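Local coordinates for uncharacterized protein (PDB 3FOJ) that is of unknown function but has a rhodanese-like fold, and so may, as some relatives do, handle sulfur in a persulfide-type transfer reaction, at residues E39-M43 with N44-D48; A70-V73 with Q74-Q78. All coordinates share one frame; numbering follows the deposited sequence.

Contact 1: E39-M43 with N44-D48; sequences ETIPM and NSIPD. With NA (sodium ion), chain B.
The carbonyl oxygen of Pro42 is gripped twice by Ser45. The hydroxyl, Ser45 OG, donates to Pro42 O at 2.7 Å, in the carbonyl plane and on a lone pair, while the amide Ser45 N reaches the same oxygen at 2.8 Å from above that plane, 48° out of it. Ser45 can use both because its chi1 of 60° sets OG between its own N and carbonyl carbon, facing Pro42 O and beside the proline ring, where OG lies 3.4 Å from Pro42 CD. The next peptide repeats the three-residue spacing: Ile46 N donates to Met43 O at 3.0 Å with a fairly straight N-H...O angle of 159°. Flanking the turn, Ile41 CG2 lies 3.8 Å from Ile46 CD1, the two side chains crossing at about a right angle, and the same methyl rests on Ser45 OG. Both isoleucines are buried, whereas selenomethionine Met43 is exposed, though its side chain touches Arg68 and Val72 of helix 67-77. Upstream, the sodium ion is chelated by Thr40 through its carbonyl O (2.5 Å) and OG1, and two waters add ligands; one of them also donates to Glu39 OE1. Consecutive hydrogen bonds from residue i+3 back to residue i are characteristic of a short 3-10 turn, which here leads the chain away from edge strand 39-40 of the parallel sheet in a rhodanese-like domain.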
loop_
_atom_site.group_PDB
_atom_site.type_symbol
_atom_site.label_atom_id
_atom_site.label_comp_id
_atom_site.label_asym_id
_atom_site.label_seq_id
_atom_site.Cartn_x
_atom_site.Cartn_y
_atom_site.Cartn_z
ATOM N N GLU A 39 -6.568 -2.678 -1.766
ATOM C CA GLU A 39 -7.196 -2.053 -2.925
ATOM C C GLU A 39 -6.068 -1.918 -3.946
ATOM O O GLU A 39 -4.963 -1.504 -3.595
ATOM C CB GLU A 39 -7.722 -0.662 -2.563
ATOM C CG GLU A 39 -8.491 0.020 -3.681
ATOM C CD GLU A 39 -9.883 -0.559 -3.859
ATOM O OE1 GLU A 39 -10.010 -1.796 -3.942
ATOM O OE2 GLU A 39 -10.850 0.227 -3.921
ATOM N N THR A 40 -6.333 -2.268 -5.198
ATOM C CA THR A 40 -5.305 -2.174 -6.228
ATOM C C THR A 40 -5.496 -0.958 -7.134
ATOM O O THR A 40 -6.493 -0.845 -7.840
ATOM C CB THR A 40 -5.263 -3.452 -7.108
ATOM O OG1 THR A 40 -6.574 -3.741 -7.606
ATOM C CG2 THR A 40 -4.769 -4.648 -6.305
ATOM N N ILE A 41 -4.552 -0.030 -7.090
ATOM C CA ILE A 41 -4.612 1.147 -7.949
ATOM C C ILE A 41 -3.189 1.351 -8.453
ATOM O O ILE A 41 -2.321 1.773 -7.698
ATOM C CB ILE A 41 -5.055 2.407 -7.181
ATOM C CG1 ILE A 41 -6.444 2.187 -6.576
ATOM C CG2 ILE A 41 -5.059 3.608 -8.132
ATOM C CD1 ILE A 41 -6.926 3.338 -5.705
ATOM N N PRO A 42 -2.929 1.044 -9.735
ATOM C CA PRO A 42 -1.586 1.201 -10.306
ATOM C C PRO A 42 -1.004 2.599 -10.102
ATOM O O PRO A 42 -1.715 3.595 -10.209
ATOM C CB PRO A 42 -1.798 0.870 -11.780
ATOM C CG PRO A 42 -2.957 -0.083 -11.752
ATOM C CD PRO A 42 -3.878 0.564 -10.754
HETATM N N MSE A 43 0.294 2.667 -9.822
HETATM C CA MSE A 43 0.956 3.948 -9.591
HETATM C C MSE A 43 0.632 5.003 -10.645
HETATM O O MSE A 43 0.340 6.155 -10.314
HETATM C CB MSE A 43 2.475 3.765 -9.523
HETATM C CG MSE A 43 3.226 5.083 -9.335
HETATM SE SE MSE A 43 5.148 4.903 -9.210
HETATM C CE MSE A 43 5.586 4.913 -11.090
ATOM N N ASN A 44 0.691 4.611 -11.914
ATOM C CA ASN A 44 0.422 5.542 -13.002
ATOM C C ASN A 44 -0.951 6.194 -12.917
ATOM O O ASN A 44 -1.146 7.311 -13.396
ATOM C CB ASN A 44 0.544 4.831 -14.353
ATOM C CG ASN A 44 0.422 5.789 -15.521
ATOM O OD1 ASN A 44 1.303 6.618 -15.745
ATOM N ND2 ASN A 44 -0.680 5.692 -16.262
ATOM N N SER A 45 -1.904 5.494 -12.314
ATOM C CA SER A 45 -3.264 6.006 -12.207
ATOM C C SER A 45 -3.569 6.728 -10.903
ATOM O O SER A 45 -4.670 7.231 -10.725
ATOM C CB SER A 45 -4.264 4.862 -12.388
ATOM O OG SER A 45 -4.080 3.872 -11.395
ATOM N N ILE A 46 -2.606 6.781 -9.989
ATOM C CA ILE A 46 -2.837 7.445 -8.711
ATOM C C ILE A 46 -3.319 8.900 -8.847
ATOM O O ILE A 46 -4.246 9.313 -8.151
ATOM C CB ILE A 46 -1.567 7.365 -7.814
ATOM C CG1 ILE A 46 -1.458 5.960 -7.202
ATOM C CG2 ILE A 46 -1.613 8.439 -6.726
ATOM C CD1 ILE A 46 -2.516 5.644 -6.151
ATOM N N PRO A 47 -2.707 9.696 -9.741
ATOM C CA PRO A 47 -3.147 11.091 -9.894
ATOM C C PRO A 47 -4.620 11.265 -10.272
ATOM O O PRO A 47 -5.239 12.279 -9.936
ATOM C CB PRO A 47 -2.206 11.630 -10.965
ATOM C CG PRO A 47 -0.942 10.888 -10.678
ATOM C CD PRO A 47 -1.441 9.472 -10.461
ATOM N N ASP A 48 -5.178 10.282 -10.970
ATOM C CA ASP A 48 -6.577 10.350 -11.387
ATOM C C ASP A 48 -7.520 9.651 -10.417
ATOM O O ASP A 48 -8.723 9.577 -10.663
ATOM C CB ASP A 48 -6.748 9.736 -12.782
ATOM C CG ASP A 48 -6.270 10.654 -13.888
ATOM O OD1 ASP A 48 -6.777 11.794 -13.979
ATOM O OD2 ASP A 48 -5.396 10.237 -14.674
HETATM NA NA NA B . -8.375 -2.157 -8.739
HETATM O O HOH W 1 -9.608 -2.821 -6.224
HETATM O O HOH W 2 -9.415 0.243 -8.132
#

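Contact 2: A70-V73 with Q74-Q78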
loop_
_atom_site.group_PDB
_atom_site.type_symbol
_atom_site.label_atom_id
_atom_site.label_comp_id
_atom_site.label_asym_id
_atom_site.label_seq_id
_atom_site.Cartn_x
_atom_site.Cartn_y
_atom_site.Cartn_z
ATOM N N ALA A 70 7.117 4.663 -2.014
ATOM C CA ALA A 70 7.541 5.849 -1.284
ATOM C C ALA A 70 7.246 7.093 -2.116
ATOM O O ALA A 70 6.896 8.144 -1.577
ATOM C CB ALA A 70 9.030 5.771 -0.965
ATOM N N GLN A 71 7.402 6.964 -3.432
ATOM C CA GLN A 71 7.136 8.064 -4.352
ATOM C C GLN A 71 5.656 8.406 -4.274
ATOM O O GLN A 71 5.275 9.578 -4.226
ATOM C CB GLN A 71 7.501 7.658 -5.782
ATOM C CG GLN A 71 8.997 7.580 -6.036
ATOM C CD GLN A 71 9.324 7.031 -7.409
ATOM O OE1 GLN A 71 9.545 5.830 -7.575
ATOM N NE2 GLN A 71 9.343 7.906 -8.407
ATOM N N VAL A 72 4.823 7.370 -4.258
ATOM C CA VAL A 72 3.383 7.554 -4.165
ATOM C C VAL A 72 3.003 8.201 -2.832
ATOM O O VAL A 72 2.116 9.049 -2.784
ATOM C CB VAL A 72 2.641 6.205 -4.323
ATOM C CG1 VAL A 72 1.168 6.364 -3.977
ATOM C CG2 VAL A 72 2.787 5.706 -5.752
ATOM N N VAL A 73 3.668 7.799 -1.752
ATOM C CA VAL A 73 3.379 8.369 -0.441
ATOM C C VAL A 73 3.646 9.874 -0.449
ATOM O O VAL A 73 2.820 10.650 0.016
ATOM C CB VAL A 73 4.219 7.686 0.664
ATOM C CG1 VAL A 73 4.086 8.447 1.987
ATOM C CG2 VAL A 73 3.741 6.248 0.845
ATOM N N GLN A 74 4.793 10.282 -0.985
ATOM C CA GLN A 74 5.127 11.704 -1.050
ATOM C C GLN A 74 4.088 12.453 -1.879
ATOM O O GLN A 74 3.641 13.540 -1.505
ATOM C CB GLN A 74 6.516 11.901 -1.656
ATOM C CG GLN A 74 7.653 11.465 -0.747
ATOM C CD GLN A 74 9.010 11.862 -1.286
ATOM O OE1 GLN A 74 9.436 11.389 -2.339
ATOM N NE2 GLN A 74 9.696 12.742 -0.566
ATOM N N TYR A 75 3.700 11.865 -3.004
ATOM C CA TYR A 75 2.705 12.477 -3.868
ATOM C C TYR A 75 1.383 12.638 -3.117
ATOM O O TYR A 75 0.767 13.704 -3.141
ATOM C CB TYR A 75 2.489 11.615 -5.114
ATOM C CG TYR A 75 1.453 12.176 -6.049
ATOM C CD1 TYR A 75 1.754 13.239 -6.901
ATOM C CD2 TYR A 75 0.153 11.679 -6.050
ATOM C CE1 TYR A 75 0.784 13.792 -7.725
ATOM C CE2 TYR A 75 -0.824 12.225 -6.869
ATOM C CZ TYR A 75 -0.504 13.282 -7.702
ATOM O OH TYR A 75 -1.473 13.834 -8.501
ATOM N N LEU A 76 0.948 11.576 -2.443
ATOM C CA LEU A 76 -0.300 11.625 -1.692
ATOM C C LEU A 76 -0.260 12.685 -0.591
ATOM O O LEU A 76 -1.191 13.477 -0.460
ATOM C CB LEU A 76 -0.614 10.249 -1.094
ATOM C CG LEU A 76 -0.980 9.182 -2.131
ATOM C CD1 LEU A 76 -1.153 7.845 -1.436
ATOM C CD2 LEU A 76 -2.266 9.574 -2.862
ATOM N N GLU A 77 0.818 12.710 0.190
ATOM C CA GLU A 77 0.937 13.694 1.266
ATOM C C GLU A 77 0.894 15.124 0.729
ATOM O O GLU A 77 0.318 16.014 1.357
ATOM C CB GLU A 77 2.235 13.476 2.053
ATOM C CG GLU A 77 2.222 12.274 3.003
ATOM C CD GLU A 77 1.435 12.522 4.288
ATOM O OE1 GLU A 77 1.164 13.696 4.628
ATOM O OE2 GLU A 77 1.102 11.533 4.975
ATOM N N GLN A 78 1.491 15.342 -0.438
ATOM C CA GLN A 78 1.507 16.669 -1.049
ATOM C C GLN A 78 0.153 17.027 -1.661
ATOM O O GLN A 78 -0.033 18.117 -2.206
ATOM C CB GLN A 78 2.634 16.752 -2.087
ATOM C CG GLN A 78 4.017 16.587 -1.456
ATOM C CD GLN A 78 5.163 16.659 -2.448
ATOM O OE1 GLN A 78 6.302 16.328 -2.113
ATOM N NE2 GLN A 78 4.873 17.097 -3.665
#
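Val72 CG1 packs against Leu76 CD1 at 3.7 Å, the two side chains lying side by side and pointing the same way, one helical turn apart. Leu76 also lies against the carbonyl of the preceding turn, its CG standing 3.2 Å from Val72 O. The valine branch CG1 is placed by chi1 of 170°, anti to the backbone N, which turns it along the helix toward the leucine. On another side of the helix, Gln74 CG lies 3.5 Å from Ala70 O, and Glu77 CB and CG both rest on Val73 O. Four backbone bonds fix this spacing: Gln74 N to Ala70 O, Tyr75 N to Gln71 O, Leu76 N to Val72 O (2.8 Å) and Glu77 N to Val73 O (2.9 Å), the last almost straight at 170°, so residues 70-77 follow the i to i+4 alpha-helical pattern. Glu77 bends at chi2, and its OE2 accepts from Ala83 N, tying the end of the helix to the next strand. Val72, Val73 and Leu76 all rest on Ile61 of strand 58-62, and Val73 and Leu76 also reach Ala83 of strand 82-86; helix 67-77 thus packs on the two strands it connects as the crossover of a beta-alpha-beta unit.

The 3-10 turn of contact 1 lies against the helix of contact 2, with centres about 12 Å apart. Met43 CG packs on Val72 CG2 at 3.7 Å, while Ile46 CG2 touches Tyr75 CD2 (3.8 Å) and Leu76 CD2 (4.1 Å). Farther along, Pro47 CB meets Tyr75 OH at 3.4 Å. The turn after edge strand 39-40 therefore packs on helix 67-77, where Val72 and Leu76 touch both it and strand 58-62. The sodium ion belongs to contact 1 alone, about 14 Å from the Val72 side chain. In rhodanese-like domains the catalytic loop joins a central strand to the following helix, which here would correspond to the segment between strand 58-62 and helix 67-77; contact 2 lies downstream of it.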